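Local coordinates for vaginolysin (Gardnerella vaginalis, PDB 5IMY), which is a cholesterol-dependent cytolysin that probably binds cholesterol and lyses host cells by forming pores in their membranes, at residues V89-L94 against S140-A145; S130-Q135 against N147-K152. All blocks are in the same frame, centred on the assembly; numbering follows the deposited sequence.

Contact 1: residues V89-L94 against S140-A145; sequences VYPGAL and SSVTSA
The CA atoms of Y90 and V142 are the nearest pair across the two segments, 6.7 Å apart. Residues 89-93 are loop, and L94 begins strand 94-96. Y90 to A93 make a type II beta turn, closed by a hydrogen bond from A93 N to Y90 O (3.1 Å). G92 takes the positive phi (99°) that this turn type needs at its third position. Residues 140-145 belong to helix 139-158.

No hydrogen bond joins the two segments. V142 points at the turn and touches it with both methyl groups. CG1 of V142 lies 3.6 Å from CD of P91. CG2 of V142 meets CD1 of Y90 at 3.8 Å. The carbonyl O of P91 also packs against both methyls. With chi1 at 169°, V142 puts CG1 anti to its backbone N, and the two methyls fork over the Y90-P91 corner. The Y90 and V142 side chains cross at about a right angle. CB of A93 sits 3.4 Å above the plane of the Y90 ring, over its centre, so the turn packs on its own tyrosine.

P91 reaches V221, V223 and V259 on two strands of the large antiparallel sheet. This is a buried apolar contact between a helix and a beta turn beside that sheet.

Contact 2: residues S130-Q135 against N147-K152; sequences SAVTVQ and NGLVSK
L149 carries the helix side of this contact and meets V132 and S130. Its CD1 lies 3.3 Å from CG1 of V132. CB of V132 is almost as near to the same methyl, at 3.4 Å. CD2 of L149 is 3.7 Å from V132 CG1, so this one valine methyl faces both ends of the leucine fork. The approach of CD1 is shorter than usual for two methyl groups, and its exact length is doubtful.

V132 sits on strand 131-134 with its side chain directed at the helix. Its chi1 of 52° places CG1 between the backbone N and the carbonyl carbon, and CG1 is the branch that touches L149. The leucine has an unusual chi1 of -110°, well away from a staggered position. The placement of its fork is therefore uncertain.

S130 takes part through its backbone. Its carbonyl O lies 3.3 Å from CD2 of L149, while its CB points away from the helix. L149 also packs on V120 of strand 116-120, the neighbour of strand 131-134 in the sheet. One turn further along the helix, K152 NZ makes a hydrogen bond to the carbonyl O of E129, just before S130.

No hydrogen bond crosses between the two segments themselves. The contact is van der Waals packing of L149 on V132 and on the backbone carbonyl of S130. The K152 bond to E129, just ahead of the strand, adds a polar link beside this apolar patch.

How the contacts relate
Along the chain, residues 89-94 come first, then 130-135, 140-145 and 147-152. The segments alternate, so the two contacts cross. Contact 1 closes a long loop of 45 residues, which includes strands 116-120 and 131-134. Contact 2 closes a short one of 11 residues, which holds a short connection and the first turns of helix 139-158. Both use this helix: contact 1 near its start, contact 2 further along. Their centres are about 11 Å apart. V134 bridges them by packing on A145, with its CG2 3.6 Å from CB of A145. Together they pack the helix against the turn before strand 94-96 and against strand 131-134.

Contact 1: residues V89-L94 against S140-A145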
loop_
_atom_site.group_PDB
_atom_site.type_symbol
_atom_site.label_atom_id
_atom_site.label_comp_id
_atom_site.label_asym_id
_atom_site.label_seq_id
_atom_site.Cartn_x
_atom_site.Cartn_y
_atom_site.Cartn_z
ATOM N N VAL A 89 -48.628 3.910 -3.411
ATOM C CA VAL A 89 -48.017 2.589 -3.360
ATOM C C VAL A 89 -49.036 1.638 -2.756
ATOM O O VAL A 89 -49.336 1.705 -1.558
ATOM C CB VAL A 89 -46.711 2.591 -2.556
ATOM C CG1 VAL A 89 -46.161 1.174 -2.420
ATOM C CG2 VAL A 89 -45.691 3.491 -3.228
ATOM N N TYR A 90 -49.576 0.752 -3.587
ATOM C CA TYR A 90 -50.449 -0.305 -3.113
ATOM C C TYR A 90 -50.360 -1.466 -4.085
ATOM O O TYR A 90 -50.061 -1.258 -5.267
ATOM C CB TYR A 90 -51.906 0.165 -2.977
ATOM C CG TYR A 90 -52.465 0.897 -4.181
ATOM C CD1 TYR A 90 -53.160 0.220 -5.173
ATOM C CD2 TYR A 90 -52.312 2.272 -4.310
ATOM C CE1 TYR A 90 -53.680 0.891 -6.268
ATOM C CE2 TYR A 90 -52.825 2.950 -5.396
ATOM C CZ TYR A 90 -53.507 2.258 -6.371
ATOM O OH TYR A 90 -54.018 2.937 -7.453
ATOM N N PRO A 91 -50.584 -2.697 -3.621
ATOM C CA PRO A 91 -50.644 -3.829 -4.554
ATOM C C PRO A 91 -51.628 -3.568 -5.682
ATOM O O PRO A 91 -52.803 -3.290 -5.427
ATOM C CB PRO A 91 -51.096 -4.996 -3.664
ATOM C CG PRO A 91 -50.680 -4.607 -2.285
ATOM C CD PRO A 91 -50.776 -3.115 -2.221
ATOM N N GLY A 92 -51.160 -3.631 -6.928
ATOM C CA GLY A 92 -52.014 -3.426 -8.080
ATOM C C GLY A 92 -51.966 -2.041 -8.694
ATOM O O GLY A 92 -52.665 -1.802 -9.686
ATOM N N ALA A 93 -51.175 -1.125 -8.142
ATOM C CA ALA A 93 -51.083 0.214 -8.705
ATOM C C ALA A 93 -50.258 0.205 -9.985
ATOM O O ALA A 93 -49.343 -0.604 -10.154
ATOM C CB ALA A 93 -50.459 1.179 -7.695
ATOM N N LEU A 94 -50.592 1.121 -10.891
ATOM C CA LEU A 94 -49.905 1.266 -12.168
ATOM C C LEU A 94 -49.087 2.549 -12.170
ATOM O O LEU A 94 -49.599 3.616 -11.811
ATOM C CB LEU A 94 -50.901 1.291 -13.331
ATOM C CG LEU A 94 -51.650 -0.002 -13.655
ATOM C CD1 LEU A 94 -52.724 0.273 -14.690
ATOM C CD2 LEU A 94 -50.691 -1.071 -14.151
ATOM N N SER A 140 -57.339 3.391 -1.150
ATOM C CA SER A 140 -58.191 3.091 -0.005
ATOM C C SER A 140 -58.887 1.745 -0.155
ATOM O O SER A 140 -59.123 1.056 0.844
ATOM C CB SER A 140 -59.226 4.200 0.179
ATOM O OG SER A 140 -60.133 4.234 -0.910
ATOM N N SER A 141 -59.224 1.354 -1.385
ATOM C CA SER A 141 -59.905 0.082 -1.599
ATOM C C SER A 141 -58.955 -1.089 -1.387
ATOM O O SER A 141 -59.360 -2.143 -0.886
ATOM C CB SER A 141 -60.503 0.034 -3.004
ATOM O OG SER A 141 -61.119 -1.216 -3.253
ATOM N N VAL A 142 -57.691 -0.925 -1.771
ATOM C CA VAL A 142 -56.708 -1.981 -1.560
ATOM C C VAL A 142 -56.263 -2.017 -0.103
ATOM O O VAL A 142 -56.097 -3.095 0.478
ATOM C CB VAL A 142 -55.521 -1.792 -2.522
ATOM C CG1 VAL A 142 -54.368 -2.718 -2.154
ATOM C CG2 VAL A 142 -55.968 -2.049 -3.958
ATOM N N THR A 143 -56.065 -0.849 0.512
ATOM C CA THR A 143 -55.675 -0.814 1.918
ATOM C C THR A 143 -56.741 -1.465 2.789
ATOM O O THR A 143 -56.435 -2.305 3.644
ATOM C CB THR A 143 -55.422 0.629 2.364
ATOM O OG1 THR A 143 -54.313 1.171 1.638
ATOM C CG2 THR A 143 -55.121 0.695 3.864
ATOM N N SER A 144 -58.003 -1.083 2.588
ATOM C CA SER A 144 -59.089 -1.698 3.344
ATOM C C SER A 144 -59.141 -3.202 3.103
ATOM O O SER A 144 -59.368 -3.980 4.038
ATOM C CB SER A 144 -60.420 -1.043 2.973
ATOM O OG SER A 144 -61.488 -1.972 3.043
ATOM N N ALA A 145 -58.925 -3.632 1.858
ATOM C CA ALA A 145 -58.897 -5.062 1.567
ATOM C C ALA A 145 -57.776 -5.756 2.331
ATOM O O ALA A 145 -57.978 -6.836 2.897
ATOM C CB ALA A 145 -58.745 -5.288 0.063
#

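Contact 2: residues S130-Q135 against N147-K152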
loop_
_atom_site.group_PDB
_atom_site.type_symbol
_atom_site.label_atom_id
_atom_site.label_comp_id
_atom_site.label_asym_id
_atom_site.label_seq_id
_atom_site.Cartn_x
_atom_site.Cartn_y
_atom_site.Cartn_z
ATOM N N SER A 130 -56.608 -17.157 1.682
ATOM C CA SER A 130 -55.619 -16.100 1.849
ATOM C C SER A 130 -55.705 -15.023 0.773
ATOM O O SER A 130 -54.859 -14.123 0.758
ATOM C CB SER A 130 -54.210 -16.696 1.856
ATOM O OG SER A 130 -53.786 -17.013 0.542
ATOM N N ALA A 131 -56.690 -15.088 -0.117
ATOM C CA ALA A 131 -56.825 -14.122 -1.195
ATOM C C ALA A 131 -58.152 -13.385 -1.081
ATOM O O ALA A 131 -59.115 -13.873 -0.481
ATOM C CB ALA A 131 -56.727 -14.802 -2.568
ATOM N N VAL A 132 -58.186 -12.192 -1.666
ATOM C CA VAL A 132 -59.397 -11.380 -1.727
ATOM C C VAL A 132 -59.382 -10.611 -3.036
ATOM O O VAL A 132 -58.327 -10.168 -3.500
ATOM C CB VAL A 132 -59.508 -10.419 -0.523
ATOM C CG1 VAL A 132 -58.230 -9.605 -0.367
ATOM C CG2 VAL A 132 -60.713 -9.495 -0.674
ATOM N N THR A 133 -60.558 -10.455 -3.629
ATOM C CA THR A 133 -60.713 -9.674 -4.844
ATOM C C THR A 133 -61.103 -8.247 -4.490
ATOM O O THR A 133 -61.892 -8.016 -3.570
ATOM C CB THR A 133 -61.769 -10.304 -5.757
ATOM O OG1 THR A 133 -61.288 -11.564 -6.242
ATOM C CG2 THR A 133 -62.092 -9.397 -6.941
ATOM N N VAL A 134 -60.537 -7.291 -5.222
ATOM C CA VAL A 134 -60.850 -5.877 -5.059
ATOM C C VAL A 134 -61.461 -5.382 -6.362
ATOM O O VAL A 134 -60.793 -5.381 -7.403
ATOM C CB VAL A 134 -59.606 -5.053 -4.690
ATOM C CG1 VAL A 134 -59.988 -3.598 -4.445
ATOM C CG2 VAL A 134 -58.915 -5.646 -3.466
ATOM N N GLN A 135 -62.724 -4.967 -6.303
ATOM C CA GLN A 135 -63.401 -4.396 -7.462
ATOM C C GLN A 135 -62.918 -2.962 -7.654
ATOM O O GLN A 135 -63.147 -2.109 -6.793
ATOM C CB GLN A 135 -64.918 -4.422 -7.272
ATOM C CG GLN A 135 -65.479 -5.668 -6.593
ATOM C CD GLN A 135 -65.460 -6.887 -7.491
ATOM O OE1 GLN A 135 -65.461 -6.774 -8.717
ATOM N NE2 GLN A 135 -65.446 -8.066 -6.880
ATOM N N ASN A 147 -56.253 -4.644 5.166
ATOM C CA ASN A 147 -56.625 -4.603 6.575
ATOM C C ASN A 147 -57.727 -5.598 6.910
ATOM O O ASN A 147 -57.867 -5.980 8.077
ATOM C CB ASN A 147 -57.061 -3.186 6.959
ATOM C CG ASN A 147 -55.925 -2.182 6.873
ATOM O OD1 ASN A 147 -54.754 -2.556 6.801
ATOM N ND2 ASN A 147 -56.266 -0.899 6.891
ATOM N N GLY A 148 -58.512 -6.027 5.917
ATOM C CA GLY A 148 -59.541 -7.020 6.169
ATOM C C GLY A 148 -59.017 -8.438 6.192
ATOM O O GLY A 148 -59.578 -9.295 6.885
ATOM N N LEU A 149 -57.948 -8.713 5.444
ATOM C CA LEU A 149 -57.349 -10.044 5.451
ATOM C C LEU A 149 -56.553 -10.287 6.723
ATOM O O LEU A 149 -56.659 -11.354 7.338
ATOM C CB LEU A 149 -56.453 -10.220 4.226
ATOM C CG LEU A 149 -56.979 -11.200 3.185
ATOM C CD1 LEU A 149 -58.346 -10.762 2.702
ATOM C CD2 LEU A 149 -55.999 -11.302 2.030
ATOM N N VAL A 150 -55.742 -9.308 7.127
ATOM C CA VAL A 150 -54.960 -9.448 8.351
ATOM C C VAL A 150 -55.888 -9.582 9.550
ATOM O O VAL A 150 -55.658 -10.404 10.445
ATOM C CB VAL A 150 -53.999 -8.255 8.506
ATOM C CG1 VAL A 150 -53.078 -8.461 9.700
ATOM C CG2 VAL A 150 -53.187 -8.047 7.230
ATOM N N SER A 151 -56.955 -8.781 9.582
ATOM C CA SER A 151 -57.928 -8.880 10.664
ATOM C C SER A 151 -58.552 -10.271 10.722
ATOM O O SER A 151 -58.814 -10.796 11.811
ATOM C CB SER A 151 -59.008 -7.812 10.489
ATOM O OG SER A 151 -60.196 -8.164 11.174
ATOM N N LYS A 152 -58.796 -10.883 9.561
ATOM C CA LYS A 152 -59.363 -12.227 9.543
ATOM C C LYS A 152 -58.336 -13.264 9.976
ATOM O O LYS A 152 -58.676 -14.232 10.668
ATOM C CB LYS A 152 -59.896 -12.555 8.148
ATOM C CG LYS A 152 -60.451 -13.970 8.018
ATOM C CD LYS A 152 -60.957 -14.261 6.615
ATOM C CE LYS A 152 -59.839 -14.175 5.589
ATOM N NZ LYS A 152 -60.224 -14.784 4.288
#